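PDB 3WEU: L-lysine 6-oxidase from Marinomonas mediterranea, which oxidises the side-chain amine of L-lysine with a cysteine tryptophylquinone cofactor, releasing ammonium and the hydrogen peroxide that makes it antibacterial. Local coordinates for residues 262-273 and 457-467. Numbering follows the deposited sequence. Where two conformers were deposited one is given.
Sequences SDTCFDVGVRNF and LQNPVIYKDAY. With EDO (1,2-ethanediol), chain I; EDO (1,2-ethanediol), chain O.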
loop_
_atom_site.group_PDB
_atom_site.type_symbol
_atom_site.label_atom_id
_atom_site.label_comp_id
_atom_site.label_asym_id
_atom_site.label_seq_id
_atom_site.Cartn_x
_atom_site.Cartn_y
_atom_site.Cartn_z
ATOM N N SER A 262 10.266 -39.916 -1.994
ATOM C CA SER A 262 10.637 -41.344 -1.836
ATOM C C SER A 262 12.149 -41.575 -1.733
ATOM O O SER A 262 12.593 -42.306 -0.835
ATOM C CB SER A 262 10.045 -42.239 -2.912
ATOM O OG SER A 262 10.407 -43.607 -2.735
ATOM N N ASP A 263 12.925 -40.897 -2.562
ATOM C CA ASP A 263 14.383 -40.948 -2.412
ATOM C C ASP A 263 14.755 -40.462 -0.982
ATOM O O ASP A 263 15.622 -41.063 -0.355
ATOM C CB ASP A 263 15.120 -40.119 -3.437
ATOM C CG ASP A 263 14.844 -40.565 -4.815
ATOM O OD1 ASP A 263 14.933 -41.760 -5.056
ATOM O OD2 ASP A 263 14.435 -39.737 -5.647
ATOM N N THR A 264 14.086 -39.428 -0.478
ATOM C CA THR A 264 14.386 -38.929 0.866
ATOM C C THR A 264 14.157 -40.033 1.902
ATOM O O THR A 264 15.041 -40.339 2.758
ATOM C CB THR A 264 13.587 -37.689 1.219
ATOM O OG1 THR A 264 13.906 -36.633 0.306
ATOM C CG2 THR A 264 13.887 -37.248 2.669
ATOM N N CYS A 265 12.974 -40.647 1.847
ATOM C CA CYS A 265 12.629 -41.693 2.822
ATOM C C CYS A 265 13.593 -42.874 2.713
ATOM O O CYS A 265 13.991 -43.417 3.747
ATOM C CB CYS A 265 11.156 -42.149 2.699
ATOM S SG CYS A 265 10.030 -40.861 3.231
ATOM N N PHE A 266 13.946 -43.284 1.483
ATOM C CA PHE A 266 14.863 -44.357 1.239
ATOM C C PHE A 266 16.243 -44.051 1.852
ATOM O O PHE A 266 16.808 -44.848 2.565
ATOM C CB PHE A 266 14.983 -44.619 -0.290
ATOM C CG PHE A 266 15.814 -45.798 -0.632
ATOM C CD1 PHE A 266 15.350 -47.070 -0.320
ATOM C CD2 PHE A 266 17.100 -45.665 -1.140
ATOM C CE1 PHE A 266 16.152 -48.179 -0.558
ATOM C CE2 PHE A 266 17.870 -46.763 -1.423
ATOM C CZ PHE A 266 17.396 -48.037 -1.153
ATOM N N ASP A 267 16.758 -42.850 1.579
ATOM C CA ASP A 267 18.081 -42.452 2.086
ATOM C C ASP A 267 18.100 -42.455 3.621
ATOM O O ASP A 267 19.035 -42.983 4.226
ATOM C CB ASP A 267 18.372 -41.048 1.552
ATOM C CG ASP A 267 19.613 -40.414 2.123
ATOM O OD1 ASP A 267 20.693 -41.047 2.043
ATOM O OD2 ASP A 267 19.467 -39.248 2.588
ATOM N N VAL A 268 17.092 -41.849 4.230
ATOM C CA VAL A 268 16.926 -41.889 5.663
ATOM C C VAL A 268 16.909 -43.321 6.167
ATOM O O VAL A 268 17.588 -43.660 7.193
ATOM C CB VAL A 268 15.672 -41.112 6.108
ATOM C CG1 VAL A 268 15.357 -41.344 7.585
ATOM C CG2 VAL A 268 15.815 -39.651 5.886
ATOM N N GLY A 269 16.205 -44.167 5.447
ATOM C CA GLY A 269 16.082 -45.578 5.787
ATOM C C GLY A 269 17.394 -46.343 5.781
ATOM O O GLY A 269 17.700 -47.167 6.698
ATOM N N VAL A 270 18.151 -46.104 4.723
ATOM C CA VAL A 270 19.419 -46.793 4.520
ATOM C C VAL A 270 20.385 -46.369 5.620
ATOM O O VAL A 270 21.070 -47.205 6.219
ATOM C CB VAL A 270 19.985 -46.482 3.088
ATOM C CG1 VAL A 270 21.429 -46.908 2.965
ATOM C CG2 VAL A 270 19.161 -47.229 2.046
ATOM N N ARG A 271 20.460 -45.061 5.873
ATOM C CA ARG A 271 21.449 -44.514 6.802
ATOM C C ARG A 271 20.992 -44.578 8.272
ATOM O O ARG A 271 21.816 -44.433 9.186
ATOM C CB ARG A 271 21.789 -43.085 6.451
ATOM C CG ARG A 271 22.601 -42.919 5.156
ATOM C CD ARG A 271 23.013 -41.450 4.839
ATOM N NE ARG A 271 21.823 -40.627 4.642
ATOM C CZ ARG A 271 21.225 -39.901 5.581
ATOM N NH1 ARG A 271 20.081 -39.286 5.317
ATOM N NH2 ARG A 271 21.755 -39.762 6.814
ATOM N N ASN A 272 19.727 -44.789 8.523
ATOM C CA ASN A 272 19.270 -44.804 9.910
ATOM C C ASN A 272 18.534 -46.022 10.395
ATOM O O ASN A 272 18.434 -46.219 11.589
ATOM C CB ASN A 272 18.399 -43.602 10.202
ATOM C CG ASN A 272 19.156 -42.314 10.061
ATOM O OD1 ASN A 272 19.951 -41.958 10.915
ATOM N ND2 ASN A 272 18.939 -41.624 8.966
ATOM N N PHE A 273 17.956 -46.808 9.515
ATOM C CA PHE A 273 17.082 -47.896 9.933
ATOM C C PHE A 273 17.502 -49.190 9.326
ATOM O O PHE A 273 16.710 -50.091 9.286
ATOM C CB PHE A 273 15.633 -47.556 9.553
ATOM C CG PHE A 273 15.103 -46.387 10.276
ATOM C CD1 PHE A 273 14.650 -46.556 11.608
ATOM C CD2 PHE A 273 15.006 -45.123 9.695
ATOM C CE1 PHE A 273 14.170 -45.475 12.307
ATOM C CE2 PHE A 273 14.528 -44.035 10.426
ATOM C CZ PHE A 273 14.109 -44.217 11.703
ATOM N N LEU A 457 11.291 -33.993 7.023
ATOM C CA LEU A 457 11.244 -35.346 6.520
ATOM C C LEU A 457 12.569 -36.026 6.367
ATOM O O LEU A 457 12.643 -37.257 6.134
ATOM C CB LEU A 457 10.530 -35.375 5.174
ATOM C CG LEU A 457 9.004 -35.372 5.124
ATOM C CD1 LEU A 457 8.523 -36.724 5.504
ATOM C CD2 LEU A 457 8.356 -34.304 5.964
ATOM N N GLN A 458 13.645 -35.247 6.428
ATOM C CA GLN A 458 14.965 -35.791 6.420
ATOM C C GLN A 458 15.416 -36.267 7.817
ATOM O O GLN A 458 16.444 -36.944 7.951
ATOM C CB GLN A 458 15.976 -34.744 5.938
ATOM C CG GLN A 458 15.870 -34.463 4.439
ATOM C CD GLN A 458 16.771 -33.326 4.035
ATOM O OE1 GLN A 458 17.937 -33.256 4.454
ATOM N NE2 GLN A 458 16.211 -32.371 3.270
ATOM N N ASN A 459 14.650 -35.928 8.796
ATOM C CA ASN A 459 15.036 -36.226 10.179
ATOM C C ASN A 459 14.558 -37.584 10.664
ATOM O O ASN A 459 13.388 -37.786 10.745
ATOM C CB ASN A 459 14.532 -35.159 11.101
ATOM C CG ASN A 459 15.277 -35.199 12.423
ATOM O OD1 ASN A 459 15.690 -36.273 12.834
ATOM N ND2 ASN A 459 15.543 -34.047 13.007
ATOM N N PRO A 460 15.478 -38.535 10.898
ATOM C CA PRO A 460 15.024 -39.839 11.201
ATOM C C PRO A 460 14.169 -39.928 12.458
ATOM O O PRO A 460 13.401 -40.918 12.570
ATOM C CB PRO A 460 16.308 -40.639 11.439
ATOM C CG PRO A 460 17.353 -39.631 11.747
ATOM C CD PRO A 460 16.939 -38.456 10.909
ATOM N N VAL A 461 14.278 -38.943 13.340
ATOM C CA VAL A 461 13.493 -39.045 14.594
ATOM C C VAL A 461 11.971 -38.952 14.418
ATOM O O VAL A 461 11.221 -39.277 15.338
ATOM C CB VAL A 461 13.948 -38.055 15.658
ATOM C CG1 VAL A 461 15.473 -38.099 15.873
ATOM C CG2 VAL A 461 13.440 -36.675 15.356
ATOM N N ILE A 462 11.477 -38.513 13.247
ATOM C CA ILE A 462 10.044 -38.540 13.012
ATOM C C ILE A 462 9.501 -39.844 12.532
ATOM O O ILE A 462 8.293 -39.976 12.379
ATOM C CB ILE A 462 9.594 -37.420 12.049
ATOM C CG1 ILE A 462 9.991 -37.703 10.607
ATOM C CG2 ILE A 462 10.132 -36.089 12.495
ATOM C CD1 ILE A 462 9.224 -36.888 9.608
ATOM N N TYR A 463 10.357 -40.813 12.273
ATOM C CA TYR A 463 9.986 -42.108 11.760
ATOM C C TYR A 463 10.100 -43.185 12.773
ATOM O O TYR A 463 11.041 -43.209 13.536
ATOM C CB TYR A 463 10.910 -42.562 10.638
ATOM C CG TYR A 463 10.936 -41.654 9.374
ATOM C CD1 TYR A 463 11.814 -40.617 9.273
ATOM C CD2 TYR A 463 10.080 -41.875 8.306
ATOM C CE1 TYR A 463 11.812 -39.752 8.181
ATOM C CE2 TYR A 463 10.076 -41.058 7.197
ATOM C CZ TYR A 463 10.943 -39.993 7.128
ATOM O OH TYR A 463 10.916 -39.234 5.994
ATOM N N LYS A 464 9.206 -44.152 12.722
ATOM C CA LYS A 464 9.408 -45.361 13.517
ATOM C C LYS A 464 10.150 -46.426 12.757
ATOM O O LYS A 464 10.710 -47.324 13.369
ATOM C CB LYS A 464 8.060 -45.876 14.077
ATOM C CG LYS A 464 6.911 -45.873 13.092
ATOM C CD LYS A 464 5.632 -46.284 13.822
ATOM C CE LYS A 464 4.454 -46.382 12.888
ATOM N NZ LYS A 464 4.611 -47.574 11.986
ATOM N N ASP A 465 10.139 -46.388 11.426
ATOM C CA ASP A 465 11.015 -47.222 10.619
ATOM C C ASP A 465 11.012 -46.589 9.214
ATOM O O ASP A 465 10.293 -45.600 8.970
ATOM C CB ASP A 465 10.447 -48.661 10.560
ATOM C CG ASP A 465 11.464 -49.695 10.156
ATOM O OD1 ASP A 465 12.583 -49.415 9.618
ATOM O OD2 ASP A 465 11.110 -50.881 10.334
ATOM N N ALA A 466 11.813 -47.109 8.306
ATOM C CA ALA A 466 11.915 -46.565 6.963
ATOM C C ALA A 466 10.502 -46.423 6.356
ATOM O O ALA A 466 9.712 -47.358 6.467
ATOM C CB ALA A 466 12.739 -47.497 6.112
ATOM N N TYR A 467 10.209 -45.232 5.817
ATOM C CA TYR A 467 8.942 -44.874 5.178
ATOM C C TYR A 467 7.756 -44.729 6.127
ATOM O O TYR A 467 6.648 -44.539 5.666
ATOM C CB TYR A 467 8.579 -45.846 4.046
ATOM C CG TYR A 467 9.355 -45.629 2.744
ATOM C CD1 TYR A 467 10.634 -46.146 2.602
ATOM C CD2 TYR A 467 8.809 -44.897 1.672
ATOM C CE1 TYR A 467 11.378 -45.972 1.440
ATOM C CE2 TYR A 467 9.540 -44.716 0.522
ATOM C CZ TYR A 467 10.798 -45.279 0.388
ATOM O OH TYR A 467 11.562 -45.133 -0.764
HETATM C C1 EDO I . 18.617 -35.831 15.139
HETATM O O1 EDO I . 18.201 -36.402 13.892
HETATM C C2 EDO I . 18.354 -34.353 15.287
HETATM O O2 EDO I . 16.932 -34.125 15.448
HETATM C C1 EDO O . 25.225 -39.668 8.174
HETATM O O1 EDO O . 24.287 -40.748 8.128
HETATM C C2 EDO O . 26.527 -40.421 8.210
HETATM O O2 EDO O . 26.398 -41.558 7.326
HETATM O O HOH W 1 12.418 -43.335 5.949
HETATM O O HOH W 2 18.814 -37.219 7.060
#
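S262 meets Y467 at the start of this face of helix 261-272: S262 OG lies 2.7 Å from Y467 OH, at the edge of the ring and in its plane, in a hydrogen bond that either hydroxyl could donate. The serine hydroxyl gets there because it stands anti to the backbone N (chi1 -180°). T264 and, a turn later, V268 meet 457-463 through their methyls, T264 CG2 crossing the Q458 side chain. C265 sets its CB squarely over the centre of the Y467 ring, 3.6 Å from the centroid and 7° off the normal, a CH-pi contact; T436 and I439 of helix 433-439 also touch Y467. The C265 sulfur continues to Y463, where SG lies 3.3 Å from Y463 OH. That hydroxyl donates to L457 O in the carbonyl plane at 2.6 Å, tying Y463 back to L457. A water bridges C265 O and Y467 N. V268 CG2 sits against Q458 O and CG1 against P460 and the Y463 ring. The backbones come nearest at G269 and A466, CA atoms 4.4 Å apart, with A466 CB lying on the glycine CA at 3.9 Å. R271 donates from NH1 to a second water, which donates in turn to Q458 O; its NE and NH1 grip D267 side-on. The N272 amide, held by ND2 to V268 O, lies against P460 CB and CG. F273, just past the helix, turns one ring face to D465 CA (4.1 Å from the centroid) and its edge to P460 O, with CZ against Y463 CB. Apolar packing by rings and methyls thus dominates where the helix meets the loop 457-467; the S262-Y467 hydroxyl pair supplies a direct hydrogen bond, one water joins two backbone groups, and the other joins the R271 guanidinium to the Q458 carbonyl.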